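Local structure of MAU2 chromatid cohesion factor homolog (4XDN) at residues Q31-A36 against Q71-K76; L107-L112 against E133-H138; K350-T355 against F385-K390; E502-I507 against L562-L567. The protein forms a complex with Scc2 that is required for the association of cohesin with chromosomes, and so takes part in sister chromatid cohesion. All blocks are in the same frame, centred on the assembly; numbering follows the deposited sequence.

Contact 1 of 4, residues Q31-A36 against Q71-K76; sequences QVYHLA and QLLKTK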
loop_
_atom_site.group_PDB
_atom_site.type_symbol
_atom_site.label_atom_id
_atom_site.label_comp_id
_atom_site.label_asym_id
_atom_site.label_seq_id
_atom_site.Cartn_x
_atom_site.Cartn_y
_atom_site.Cartn_z
ATOM N N GLN A 31 25.563 -38.460 -2.079
ATOM C CA GLN A 31 26.327 -37.703 -1.095
ATOM C C GLN A 31 26.551 -36.266 -1.560
ATOM O O GLN A 31 26.477 -35.332 -0.763
ATOM C CB GLN A 31 27.666 -38.396 -0.813
ATOM C CG GLN A 31 27.549 -39.570 0.155
ATOM C CD GLN A 31 28.763 -40.477 0.149
ATOM O OE1 GLN A 31 29.611 -40.395 -0.737
ATOM N NE2 GLN A 31 28.847 -41.355 1.140
ATOM N N VAL A 32 26.814 -36.093 -2.852
ATOM C CA VAL A 32 26.983 -34.761 -3.422
ATOM C C VAL A 32 25.668 -33.997 -3.355
ATOM O O VAL A 32 25.642 -32.810 -3.024
ATOM C CB VAL A 32 27.465 -34.828 -4.884
ATOM C CG1 VAL A 32 27.498 -33.438 -5.516
ATOM C CG2 VAL A 32 28.840 -35.471 -4.954
ATOM N N TYR A 33 24.580 -34.693 -3.674
ATOM C CA TYR A 33 23.249 -34.103 -3.653
ATOM C C TYR A 33 22.871 -33.647 -2.249
ATOM O O TYR A 33 22.362 -32.541 -2.067
ATOM C CB TYR A 33 22.217 -35.105 -4.181
ATOM C CG TYR A 33 20.789 -34.622 -4.094
ATOM C CD1 TYR A 33 20.362 -33.516 -4.821
ATOM C CD2 TYR A 33 19.862 -35.277 -3.292
ATOM C CE1 TYR A 33 19.052 -33.071 -4.745
ATOM C CE2 TYR A 33 18.550 -34.841 -3.210
ATOM C CZ TYR A 33 18.151 -33.738 -3.940
ATOM O OH TYR A 33 16.849 -33.303 -3.861
ATOM N N HIS A 34 23.126 -34.498 -1.260
ATOM C CA HIS A 34 22.792 -34.178 0.125
ATOM C C HIS A 34 23.683 -33.072 0.683
ATOM O O HIS A 34 23.253 -32.306 1.543
ATOM C CB HIS A 34 22.891 -35.427 1.005
ATOM C CG HIS A 34 21.862 -36.465 0.693
ATOM N ND1 HIS A 34 20.734 -36.193 -0.064
ATOM C CD2 HIS A 34 21.780 -37.777 1.014
ATOM C CE1 HIS A 34 20.012 -37.287 -0.191
ATOM N NE2 HIS A 34 20.619 -38.265 0.468
ATOM N N LEU A 35 24.917 -32.987 0.197
ATOM C CA LEU A 35 25.812 -31.910 0.599
ATOM C C LEU A 35 25.301 -30.570 0.088
ATOM O O LEU A 35 25.314 -29.573 0.814
ATOM C CB LEU A 35 27.233 -32.157 0.086
ATOM C CG LEU A 35 28.091 -33.121 0.905
ATOM C CD1 LEU A 35 29.354 -33.476 0.143
ATOM C CD2 LEU A 35 28.436 -32.523 2.262
ATOM N N ALA A 36 24.861 -30.552 -1.166
ATOM C CA ALA A 36 24.268 -29.358 -1.756
ATOM C C ALA A 36 23.072 -28.906 -0.927
ATOM O O ALA A 36 22.857 -27.712 -0.728
ATOM C CB ALA A 36 23.846 -29.623 -3.194
ATOM N N GLN A 71 25.703 -27.789 -9.580
ATOM C CA GLN A 71 26.281 -27.684 -10.915
ATOM C C GLN A 71 27.156 -28.894 -11.204
ATOM O O GLN A 71 27.240 -29.365 -12.341
ATOM C CB GLN A 71 27.090 -26.394 -11.050
ATOM C CG GLN A 71 26.225 -25.153 -11.118
ATOM C CD GLN A 71 27.025 -23.865 -11.183
ATOM O OE1 GLN A 71 28.094 -23.749 -10.585
ATOM N NE2 GLN A 71 26.505 -22.887 -11.915
ATOM N N LEU A 72 27.798 -29.393 -10.156
ATOM C CA LEU A 72 28.642 -30.572 -10.251
ATOM C C LEU A 72 27.835 -31.764 -10.759
ATOM O O LEU A 72 28.298 -32.518 -11.613
ATOM C CB LEU A 72 29.254 -30.882 -8.885
ATOM C CG LEU A 72 30.679 -31.429 -8.798
ATOM C CD1 LEU A 72 31.678 -30.593 -9.586
ATOM C CD2 LEU A 72 31.074 -31.480 -7.333
ATOM N N LEU A 73 26.621 -31.917 -10.239
ATOM C CA LEU A 73 25.745 -33.007 -10.641
ATOM C C LEU A 73 25.352 -32.892 -12.110
ATOM O O LEU A 73 25.371 -33.879 -12.841
ATOM C CB LEU A 73 24.485 -33.035 -9.769
ATOM C CG LEU A 73 24.680 -33.451 -8.310
ATOM C CD1 LEU A 73 23.399 -33.247 -7.513
ATOM C CD2 LEU A 73 25.137 -34.902 -8.219
ATOM N N LYS A 74 25.003 -31.684 -12.537
ATOM C CA LYS A 74 24.519 -31.468 -13.895
ATOM C C LYS A 74 25.604 -31.633 -14.958
ATOM O O LYS A 74 25.305 -31.973 -16.104
ATOM C CB LYS A 74 23.901 -30.075 -14.016
ATOM C CG LYS A 74 22.499 -29.973 -13.432
ATOM C CD LYS A 74 21.858 -28.623 -13.713
ATOM C CE LYS A 74 21.566 -28.409 -15.197
ATOM N NZ LYS A 74 20.680 -29.458 -15.771
ATOM N N THR A 75 26.859 -31.403 -14.579
ATOM C CA THR A 75 27.958 -31.371 -15.542
ATOM C C THR A 75 28.807 -32.643 -15.554
ATOM O O THR A 75 29.414 -32.973 -16.571
ATOM C CB THR A 75 28.892 -30.179 -15.267
ATOM O OG1 THR A 75 29.372 -30.245 -13.919
ATOM C CG2 THR A 75 28.157 -28.869 -15.480
ATOM N N LYS A 76 28.847 -33.349 -14.428
ATOM C CA LYS A 76 29.741 -34.496 -14.270
ATOM C C LYS A 76 28.995 -35.822 -14.155
ATOM O O LYS A 76 29.622 -36.878 -14.066
ATOM C CB LYS A 76 30.627 -34.305 -13.034
ATOM C CG LYS A 76 31.584 -33.122 -13.128
ATOM C CD LYS A 76 32.693 -33.375 -14.140
ATOM C CE LYS A 76 33.708 -32.242 -14.156
ATOM N NZ LYS A 76 33.100 -30.946 -14.572
#
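Behind L73, which meets V32 and Y33 across the contact, the backbone O of Q71 takes the hydroxyl OG1 of T75 at 2.8 Å; the T75 backbone N gives the same oxygen a weaker bond. The hydroxyl stands 31° off the carbonyl plane and ties down the last turn of helix 53-76. This helix and helix 29-45 form an antiparallel helical hairpin at the N-terminal end of the chain, of the kind that builds TPR-like alpha-solenoids. Their axes come within 10.1 Å, at 149° between directions.

No hydrogen bond crosses between the segments, and the packing rests on L73, whose two methyls part company. L73 CD2 goes to V32, 3.9 Å from V32 CG1, and the two side chains run past each other in opposite senses. V32 presents that methyl because CG1 stands anti to the backbone N (chi1 174°). L72 CD2 touches the same V32 CG1 more loosely, at 4.5 Å.

Beyond the segments, Y33 hydrogen-bonds through OH to E90 OE2 on helix 81-98. Its ring also meets an aromatic side chain of another protein's chain edge-to-face, and V32 and L72 pack on apolar side chains of that chain, presumably Scc2. Back on L73, CD1 sits at the edge of the Y33 ring, near its plane, 4.0 Å from Y33 CB.

Contact 2 of 4, residues L107-L112 against E133-H138; sequences LYISSL and EFLLLH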
loop_
_atom_site.group_PDB
_atom_site.type_symbol
_atom_site.label_atom_id
_atom_site.label_comp_id
_atom_site.label_asym_id
_atom_site.label_seq_id
_atom_site.Cartn_x
_atom_site.Cartn_y
_atom_site.Cartn_z
ATOM N N LEU A 107 18.788 -19.927 -18.679
ATOM C CA LEU A 107 19.404 -20.894 -19.581
ATOM C C LEU A 107 19.218 -22.316 -19.072
ATOM O O LEU A 107 18.977 -23.236 -19.854
ATOM C CB LEU A 107 20.896 -20.599 -19.759
ATOM C CG LEU A 107 21.279 -19.450 -20.699
ATOM C CD1 LEU A 107 22.787 -19.253 -20.695
ATOM C CD2 LEU A 107 20.785 -19.698 -22.120
ATOM N N TYR A 108 19.332 -22.496 -17.760
ATOM C CA TYR A 108 19.162 -23.810 -17.160
ATOM C C TYR A 108 17.732 -24.311 -17.325
ATOM O O TYR A 108 17.511 -25.468 -17.685
ATOM C CB TYR A 108 19.536 -23.779 -15.678
ATOM C CG TYR A 108 21.027 -23.846 -15.424
ATOM C CD1 TYR A 108 21.767 -24.958 -15.807
ATOM C CD2 TYR A 108 21.691 -22.805 -14.791
ATOM C CE1 TYR A 108 23.125 -25.027 -15.576
ATOM C CE2 TYR A 108 23.049 -22.865 -14.556
ATOM C CZ TYR A 108 23.760 -23.978 -14.949
ATOM O OH TYR A 108 25.110 -24.039 -14.712
ATOM N N ILE A 109 16.763 -23.440 -17.065
ATOM C CA ILE A 109 15.358 -23.816 -17.165
ATOM C C ILE A 109 14.965 -24.057 -18.621
ATOM O O ILE A 109 14.251 -25.012 -18.922
ATOM C CB ILE A 109 14.438 -22.741 -16.553
ATOM C CG1 ILE A 109 14.796 -22.506 -15.083
ATOM C CG2 ILE A 109 12.969 -23.145 -16.675
ATOM C CD1 ILE A 109 14.672 -23.740 -14.197
ATOM N N SER A 110 15.432 -23.192 -19.515
ATOM C CA SER A 110 15.157 -23.349 -20.939
ATOM C C SER A 110 15.720 -24.669 -21.450
ATOM O O SER A 110 15.059 -25.384 -22.204
ATOM C CB SER A 110 15.748 -22.186 -21.736
ATOM O OG SER A 110 15.107 -20.971 -21.401
ATOM N N SER A 111 16.942 -24.985 -21.033
ATOM C CA SER A 111 17.574 -26.248 -21.392
ATOM C C SER A 111 16.772 -27.418 -20.848
ATOM O O SER A 111 16.515 -28.388 -21.559
ATOM C CB SER A 111 19.007 -26.308 -20.862
ATOM O OG SER A 111 19.842 -25.389 -21.543
ATOM N N LEU A 112 16.378 -27.323 -19.582
ATOM C CA LEU A 112 15.594 -28.373 -18.946
ATOM C C LEU A 112 14.279 -28.590 -19.685
ATOM O O LEU A 112 13.890 -29.726 -19.954
ATOM C CB LEU A 112 15.322 -28.028 -17.482
ATOM C CG LEU A 112 14.538 -29.067 -16.677
ATOM C CD1 LEU A 112 15.314 -30.374 -16.571
ATOM C CD2 LEU A 112 14.215 -28.525 -15.297
ATOM N N GLU A 133 7.797 -23.360 -16.945
ATOM C CA GLU A 133 7.090 -22.197 -17.472
ATOM C C GLU A 133 6.811 -21.179 -16.370
ATOM O O GLU A 133 6.863 -19.972 -16.600
ATOM C CB GLU A 133 5.776 -22.621 -18.135
ATOM C CG GLU A 133 5.947 -23.458 -19.402
ATOM C CD GLU A 133 6.622 -22.702 -20.534
ATOM O OE1 GLU A 133 6.563 -21.456 -20.550
ATOM O OE2 GLU A 133 7.215 -23.359 -21.411
ATOM N N PHE A 134 6.513 -21.671 -15.173
ATOM C CA PHE A 134 6.249 -20.797 -14.041
ATOM C C PHE A 134 7.511 -20.025 -13.665
ATOM O O PHE A 134 7.465 -18.823 -13.429
ATOM C CB PHE A 134 5.740 -21.606 -12.847
ATOM C CG PHE A 134 5.076 -20.770 -11.792
ATOM C CD1 PHE A 134 3.750 -20.388 -11.926
ATOM C CD2 PHE A 134 5.774 -20.367 -10.665
ATOM C CE1 PHE A 134 3.135 -19.618 -10.958
ATOM C CE2 PHE A 134 5.164 -19.594 -9.691
ATOM C CZ PHE A 134 3.842 -19.220 -9.838
ATOM N N LEU A 135 8.643 -20.718 -13.627
ATOM C CA LEU A 135 9.912 -20.061 -13.360
ATOM C C LEU A 135 10.236 -19.046 -14.452
ATOM O O LEU A 135 10.708 -17.949 -14.169
ATOM C CB LEU A 135 11.040 -21.091 -13.251
ATOM C CG LEU A 135 10.985 -22.023 -12.039
ATOM C CD1 LEU A 135 12.038 -23.117 -12.157
ATOM C CD2 LEU A 135 11.167 -21.245 -10.755
ATOM N N LEU A 136 9.969 -19.419 -15.698
ATOM C CA LEU A 136 10.300 -18.583 -16.847
ATOM C C LEU A 136 9.407 -17.346 -16.959
ATOM O O LEU A 136 9.863 -16.279 -17.376
ATOM C CB LEU A 136 10.189 -19.403 -18.138
ATOM C CG LEU A 136 11.426 -19.683 -19.003
ATOM C CD1 LEU A 136 12.698 -19.894 -18.199
ATOM C CD2 LEU A 136 11.154 -20.910 -19.864
ATOM N N LEU A 137 8.138 -17.495 -16.588
ATOM C CA LEU A 137 7.139 -16.466 -16.846
ATOM C C LEU A 137 6.732 -15.686 -15.595
ATOM O O LEU A 137 6.237 -14.564 -15.700
ATOM C CB LEU A 137 5.902 -17.103 -17.483
ATOM C CG LEU A 137 6.150 -17.845 -18.802
ATOM C CD1 LEU A 137 4.905 -18.596 -19.227
ATOM C CD2 LEU A 137 6.594 -16.888 -19.899
ATOM N N HIS A 138 6.945 -16.274 -14.418
ATOM C CA HIS A 138 6.536 -15.645 -13.161
ATOM C C HIS A 138 7.727 -15.297 -12.269
ATOM O O HIS A 138 7.962 -14.123 -11.978
ATOM C CB HIS A 138 5.566 -16.556 -12.403
ATOM C CG HIS A 138 5.149 -16.023 -11.071
ATOM N ND1 HIS A 138 5.817 -16.333 -9.900
ATOM C CD2 HIS A 138 4.129 -15.207 -10.711
ATOM C CE1 HIS A 138 5.228 -15.731 -8.888
ATOM N NE2 HIS A 138 4.199 -15.039 -9.352
#
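Segments 107-112 and 133-138, both helical, run roughly antiparallel, with axes 9.9 Å apart at closest and a signed crossing angle of -140°, and the backbones come nearest at I109 and L136. I109 makes the contact with both of its branches. Its CD1 meets L135 CD1 at 3.4 Å, tighter than ordinary methyl contact, with the two side chains crossing at about a right angle. The other branch, CG2, points anti to the backbone N and slides past L136, reaching L136 CD1 at 3.6 Å. The two segments belong to consecutive helices, 102-119 and 126-144, a helical hairpin of the alpha-solenoid. Where the interface begins to open to solvent, S110 OG grazes L136 CD1 at 4.1 Å; this hydroxyl is spent on the backbone O of E106, one turn earlier. A salt bridge from E133 OE2 to K113 NZ also spans the two helices, while I109 reaches V92 on the preceding helix, 81-98.

Contact 3 of 4, residues K350-T355 against F385-K390; sequences KVYSTT and FCEFYK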
loop_
_atom_site.group_PDB
_atom_site.type_symbol
_atom_site.label_atom_id
_atom_site.label_comp_id
_atom_site.label_asym_id
_atom_site.label_seq_id
_atom_site.Cartn_x
_atom_site.Cartn_y
_atom_site.Cartn_z
ATOM N N LYS A 350 2.543 1.758 20.305
ATOM C CA LYS A 350 2.523 0.315 20.520
ATOM C C LYS A 350 2.859 -0.423 19.227
ATOM O O LYS A 350 3.642 -1.373 19.233
ATOM C CB LYS A 350 1.161 -0.139 21.049
ATOM C CG LYS A 350 1.028 -1.648 21.194
ATOM C CD LYS A 350 -0.280 -2.031 21.870
ATOM C CE LYS A 350 -0.473 -3.543 21.889
ATOM N NZ LYS A 350 -1.825 -3.924 22.385
ATOM N N VAL A 351 2.257 0.018 18.126
ATOM C CA VAL A 351 2.564 -0.522 16.806
ATOM C C VAL A 351 4.053 -0.367 16.523
ATOM O O VAL A 351 4.701 -1.279 16.005
ATOM C CB VAL A 351 1.751 0.189 15.700
ATOM C CG1 VAL A 351 2.161 -0.304 14.313
ATOM C CG2 VAL A 351 0.260 -0.020 15.922
ATOM N N TYR A 352 4.588 0.798 16.871
ATOM C CA TYR A 352 6.003 1.081 16.679
ATOM C C TYR A 352 6.864 0.096 17.468
ATOM O O TYR A 352 7.728 -0.573 16.899
ATOM C CB TYR A 352 6.315 2.517 17.097
ATOM C CG TYR A 352 7.712 2.974 16.749
ATOM C CD1 TYR A 352 8.766 2.781 17.634
ATOM C CD2 TYR A 352 7.979 3.606 15.542
ATOM C CE1 TYR A 352 10.046 3.199 17.324
ATOM C CE2 TYR A 352 9.258 4.030 15.224
ATOM C CZ TYR A 352 10.287 3.823 16.120
ATOM O OH TYR A 352 11.564 4.238 15.817
ATOM N N SER A 353 6.618 -0.001 18.773
ATOM C CA SER A 353 7.406 -0.877 19.638
ATOM C C SER A 353 7.238 -2.354 19.276
ATOM O O SER A 353 8.203 -3.117 19.318
ATOM C CB SER A 353 7.028 -0.663 21.105
ATOM O OG SER A 353 5.690 -1.055 21.354
ATOM N N THR A 354 6.017 -2.758 18.935
ATOM C CA THR A 354 5.764 -4.135 18.516
ATOM C C THR A 354 6.592 -4.455 17.282
ATOM O O THR A 354 7.231 -5.504 17.200
ATOM C CB THR A 354 4.271 -4.380 18.205
ATOM O OG1 THR A 354 3.501 -4.249 19.404
ATOM C CG2 THR A 354 4.051 -5.780 17.623
ATOM N N THR A 355 6.572 -3.533 16.326
ATOM C CA THR A 355 7.294 -3.690 15.073
ATOM C C THR A 355 8.796 -3.802 15.321
ATOM O O THR A 355 9.475 -4.606 14.684
ATOM C CB THR A 355 7.005 -2.510 14.123
ATOM O OG1 THR A 355 5.606 -2.485 13.814
ATOM C CG2 THR A 355 7.797 -2.628 12.830
ATOM N N PHE A 385 5.449 4.754 8.920
ATOM C CA PHE A 385 4.036 5.113 8.966
ATOM C C PHE A 385 3.660 5.650 10.346
ATOM O O PHE A 385 2.896 6.607 10.458
ATOM C CB PHE A 385 3.150 3.914 8.619
ATOM C CG PHE A 385 3.021 3.653 7.141
ATOM C CD1 PHE A 385 2.455 4.598 6.302
ATOM C CD2 PHE A 385 3.443 2.451 6.595
ATOM C CE1 PHE A 385 2.328 4.357 4.945
ATOM C CE2 PHE A 385 3.318 2.204 5.238
ATOM C CZ PHE A 385 2.760 3.157 4.413
ATOM N N CYS A 386 4.203 5.030 11.391
ATOM C CA CYS A 386 3.906 5.433 12.762
ATOM C C CYS A 386 4.343 6.868 13.026
ATOM O O CYS A 386 3.603 7.650 13.620
ATOM C CB CYS A 386 4.588 4.495 13.759
ATOM S SG CYS A 386 3.864 2.837 13.860
ATOM N N GLU A 387 5.518 7.215 12.551
ATOM C CA GLU A 387 6.060 8.532 12.712
ATOM C C GLU A 387 5.309 9.531 11.891
ATOM O O GLU A 387 5.072 10.618 12.296
ATOM C CB GLU A 387 7.512 8.588 12.257
ATOM C CG GLU A 387 8.524 7.983 13.183
ATOM C CD GLU A 387 8.703 8.736 14.476
ATOM O OE1 GLU A 387 8.209 9.876 14.584
ATOM O OE2 GLU A 387 9.340 8.170 15.382
ATOM N N PHE A 388 4.975 9.141 10.700
ATOM C CA PHE A 388 4.282 10.041 9.783
ATOM C C PHE A 388 2.918 10.442 10.335
ATOM O O PHE A 388 2.567 11.620 10.346
ATOM C CB PHE A 388 4.108 9.400 8.405
ATOM C CG PHE A 388 3.198 10.177 7.491
ATOM C CD1 PHE A 388 3.658 11.301 6.826
ATOM C CD2 PHE A 388 1.882 9.790 7.308
ATOM C CE1 PHE A 388 2.825 12.023 5.992
ATOM C CE2 PHE A 388 1.042 10.508 6.474
ATOM C CZ PHE A 388 1.515 11.626 5.815
ATOM N N TYR A 389 2.150 9.457 10.788
ATOM C CA TYR A 389 0.806 9.716 11.285
ATOM C C TYR A 389 0.829 10.381 12.658
ATOM O O TYR A 389 -0.141 11.023 13.052
ATOM C CB TYR A 389 -0.005 8.419 11.339
ATOM C CG TYR A 389 -0.470 7.957 9.976
ATOM C CD1 TYR A 389 -1.391 8.702 9.250
ATOM C CD2 TYR A 389 0.011 6.780 9.416
ATOM C CE1 TYR A 389 -1.819 8.290 8.001
ATOM C CE2 TYR A 389 -0.414 6.359 8.166
ATOM C CZ TYR A 389 -1.330 7.120 7.465
ATOM O OH TYR A 389 -1.758 6.713 6.223
ATOM N N LYS A 390 1.933 10.222 13.382
ATOM C CA LYS A 390 2.128 10.945 14.635
ATOM C C LYS A 390 2.216 12.437 14.336
ATOM O O LYS A 390 1.549 13.255 14.973
ATOM C CB LYS A 390 3.395 10.471 15.349
ATOM C CG LYS A 390 3.589 11.056 16.742
ATOM C CD LYS A 390 5.020 10.866 17.228
ATOM C CE LYS A 390 5.158 11.204 18.704
ATOM N NZ LYS A 390 6.577 11.180 19.158
#
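Y352 lies along C386 from its first carbon outward: CB is 4.1 Å from C386 SG, and CD2 comes to 3.9 Å from C386 CB, which sits at the ring edge and in the ring plane. One atom further, Y352 CE2 approaches E387 OE2 at 4.1 Å, with the carboxylate plane turned 87° from the ring, close to perpendicular. The ring can reach across because CG stands anti to the backbone N (chi1 -172°), while E387 brings its carboxylate round by a bend at chi2. The setting is an antiparallel hairpin of consecutive helices, 339-360 and 369-398, in the alpha-solenoid, with axes 9.9 Å apart.

C386 SG is the other half of the contact. It fits between the two neighbouring residues, 3.6 Å from V351 CG1 and close to the backbone N of Y352. N322 and L325 of helix 317-331 also pack on V351. Next to the contact, K350 O, on the residue just before V351, takes three donors: T354 N, T354 OG1 and S353 OG, with T354 OG1 standing 42° above the carbonyl plane, 2.9 Å from the oxygen.

Contact 4 of 4, residues E502-I507 against L562-L567; sequences ECTVTI and LLLQIL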
loop_
_atom_site.group_PDB
_atom_site.type_symbol
_atom_site.label_atom_id
_atom_site.label_comp_id
_atom_site.label_asym_id
_atom_site.label_seq_id
_atom_site.Cartn_x
_atom_site.Cartn_y
_atom_site.Cartn_z
ATOM N N GLU A 502 -16.011 14.115 -1.131
ATOM C CA GLU A 502 -17.102 14.663 -1.931
ATOM C C GLU A 502 -17.652 15.941 -1.315
ATOM O O GLU A 502 -18.019 16.877 -2.029
ATOM C CB GLU A 502 -18.226 13.637 -2.083
ATOM C CG GLU A 502 -17.992 12.624 -3.191
ATOM C CD GLU A 502 -18.065 13.242 -4.578
ATOM O OE1 GLU A 502 -18.911 14.135 -4.794
ATOM O OE2 GLU A 502 -17.271 12.834 -5.452
ATOM N N CYS A 503 -17.710 15.974 0.012
ATOM C CA CYS A 503 -18.225 17.136 0.719
ATOM C C CYS A 503 -17.239 18.293 0.620
ATOM O O CYS A 503 -17.639 19.447 0.471
ATOM C CB CYS A 503 -18.504 16.801 2.185
ATOM S SG CYS A 503 -19.345 18.133 3.086
ATOM N N THR A 504 -15.950 17.981 0.702
ATOM C CA THR A 504 -14.914 19.003 0.592
ATOM C C THR A 504 -15.012 19.702 -0.762
ATOM O O THR A 504 -14.893 20.925 -0.847
ATOM C CB THR A 504 -13.506 18.400 0.773
ATOM O OG1 THR A 504 -13.400 17.815 2.075
ATOM C CG2 THR A 504 -12.425 19.463 0.622
ATOM N N VAL A 505 -15.240 18.920 -1.812
ATOM C CA VAL A 505 -15.370 19.462 -3.160
ATOM C C VAL A 505 -16.561 20.416 -3.237
ATOM O O VAL A 505 -16.442 21.523 -3.759
ATOM C CB VAL A 505 -15.527 18.333 -4.208
ATOM C CG1 VAL A 505 -15.823 18.899 -5.595
ATOM C CG2 VAL A 505 -14.273 17.483 -4.257
ATOM N N THR A 506 -17.702 19.979 -2.712
ATOM C CA THR A 506 -18.916 20.791 -2.707
ATOM C C THR A 506 -18.708 22.093 -1.935
ATOM O O THR A 506 -19.046 23.176 -2.415
ATOM C CB THR A 506 -20.102 20.023 -2.085
ATOM O OG1 THR A 506 -20.362 18.839 -2.846
ATOM C CG2 THR A 506 -21.365 20.887 -2.050
ATOM N N ILE A 507 -18.158 21.966 -0.731
ATOM C CA ILE A 507 -17.897 23.105 0.141
ATOM C C ILE A 507 -16.997 24.139 -0.534
ATOM O O ILE A 507 -17.285 25.339 -0.504
ATOM C CB ILE A 507 -17.257 22.628 1.471
ATOM C CG1 ILE A 507 -18.332 22.335 2.522
ATOM C CG2 ILE A 507 -16.305 23.673 2.048
ATOM C CD1 ILE A 507 -19.551 21.574 2.018
ATOM N N LEU A 562 -13.164 17.846 12.568
ATOM C CA LEU A 562 -13.584 19.109 13.163
ATOM C C LEU A 562 -13.813 20.204 12.130
ATOM O O LEU A 562 -14.911 20.750 12.043
ATOM C CB LEU A 562 -12.552 19.594 14.180
ATOM C CG LEU A 562 -12.931 20.886 14.912
ATOM C CD1 LEU A 562 -14.146 20.664 15.802
ATOM C CD2 LEU A 562 -11.760 21.396 15.721
ATOM N N LEU A 563 -12.777 20.527 11.359
ATOM C CA LEU A 563 -12.862 21.626 10.404
ATOM C C LEU A 563 -13.986 21.394 9.402
ATOM O O LEU A 563 -14.729 22.316 9.066
ATOM C CB LEU A 563 -11.533 21.810 9.665
ATOM C CG LEU A 563 -11.518 22.910 8.596
ATOM C CD1 LEU A 563 -11.846 24.271 9.196
ATOM C CD2 LEU A 563 -10.181 22.957 7.885
ATOM N N LEU A 564 -14.114 20.156 8.937
ATOM C CA LEU A 564 -15.137 19.817 7.959
ATOM C C LEU A 564 -16.528 20.001 8.554
ATOM O O LEU A 564 -17.393 20.624 7.940
ATOM C CB LEU A 564 -14.958 18.381 7.467
ATOM C CG LEU A 564 -15.916 17.929 6.361
ATOM C CD1 LEU A 564 -15.737 18.767 5.106
ATOM C CD2 LEU A 564 -15.708 16.458 6.050
ATOM N N GLN A 565 -16.734 19.471 9.756
ATOM C CA GLN A 565 -18.039 19.545 10.408
ATOM C C GLN A 565 -18.491 20.993 10.593
ATOM O O GLN A 565 -19.671 21.310 10.432
ATOM C CB GLN A 565 -18.007 18.835 11.763
ATOM C CG GLN A 565 -19.133 17.832 11.950
ATOM C CD GLN A 565 -19.290 17.385 13.390
ATOM O OE1 GLN A 565 -18.320 17.334 14.149
ATOM N NE2 GLN A 565 -20.520 17.065 13.778
ATOM N N ILE A 566 -17.548 21.870 10.920
ATOM C CA ILE A 566 -17.860 23.276 11.141
ATOM C C ILE A 566 -18.241 23.967 9.831
ATOM O O ILE A 566 -19.202 24.735 9.785
ATOM C CB ILE A 566 -16.670 24.020 11.796
ATOM C CG1 ILE A 566 -16.414 23.461 13.199
ATOM C CG2 ILE A 566 -16.949 25.518 11.892
ATOM C CD1 ILE A 566 -15.149 23.986 13.866
ATOM N N LEU A 567 -17.488 23.694 8.770
ATOM C CA LEU A 567 -17.717 24.351 7.487
ATOM C C LEU A 567 -19.043 23.929 6.848
ATOM O O LEU A 567 -19.736 24.752 6.249
ATOM C CB LEU A 567 -16.561 24.058 6.526
ATOM C CG LEU A 567 -15.205 24.673 6.888
ATOM C CD1 LEU A 567 -14.140 24.218 5.902
ATOM C CD2 LEU A 567 -15.269 26.192 6.931
#
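L564 pushes its methyl CD1 over C503 and T504 of helix 499-513, meeting T504 OG1 at 3.9 Å and C503 SG at 4.2 Å. Its CG stands anti to the backbone N (chi1 -176°), which carries the methyl across although the bond leaving the backbone does not point at the other helix. T504 and L564 cross at about a right angle, while C503 SG, anti to the backbone N, meets the same methyl. One turn on, I507 CG2 and L567 CD1 touch loosely at 4.5 Å.

These helices are not a hairpin pair. Helix 526-543 comes between them in the sequence, and their short segments point 48° apart, consistent with an alpha-solenoid in which every second helix runs roughly the same way. The axes stay 11.0 Å apart, wider than tight helix packing, and helix 526-543 covers C503 through F539.

T504 OG1 is hydrogen-bonded to the backbone O of I500, and it also bonds an aromatic side chain of another protein's chain, presumably Scc2. That chain packs on L564 and L567 as well. No hydrogen bond crosses between the segments: two leucines, an isoleucine and a sulfur exclude water, while the one hydroxyl among them has its polar needs met outside. The attraction between the two helices is therefore probably dispersive and hydrophobic, with the hydroxyl held by I500 O and also bonded to the other chain.

The four contacts follow one another along the solenoid, each closing before the next opens. Contacts 1 and 2 are neighbours, centres about 20 Å apart, and they touch: Q71 NE2 packs against Y108 OH at 3.3 Å, and K74 CE packs on Y108 CD1 at 3.5 Å. Contacts 3 and 4 are separate, with nearest atoms about 15 Å apart. The ends are far from each other, contact 1 to contact 4 being about 69 Å between centres, on opposite sides of the chain's centre. Contacts 1 to 3 join consecutive helices, and contact 4 skips one. All four lie within reach of the other protein's chain.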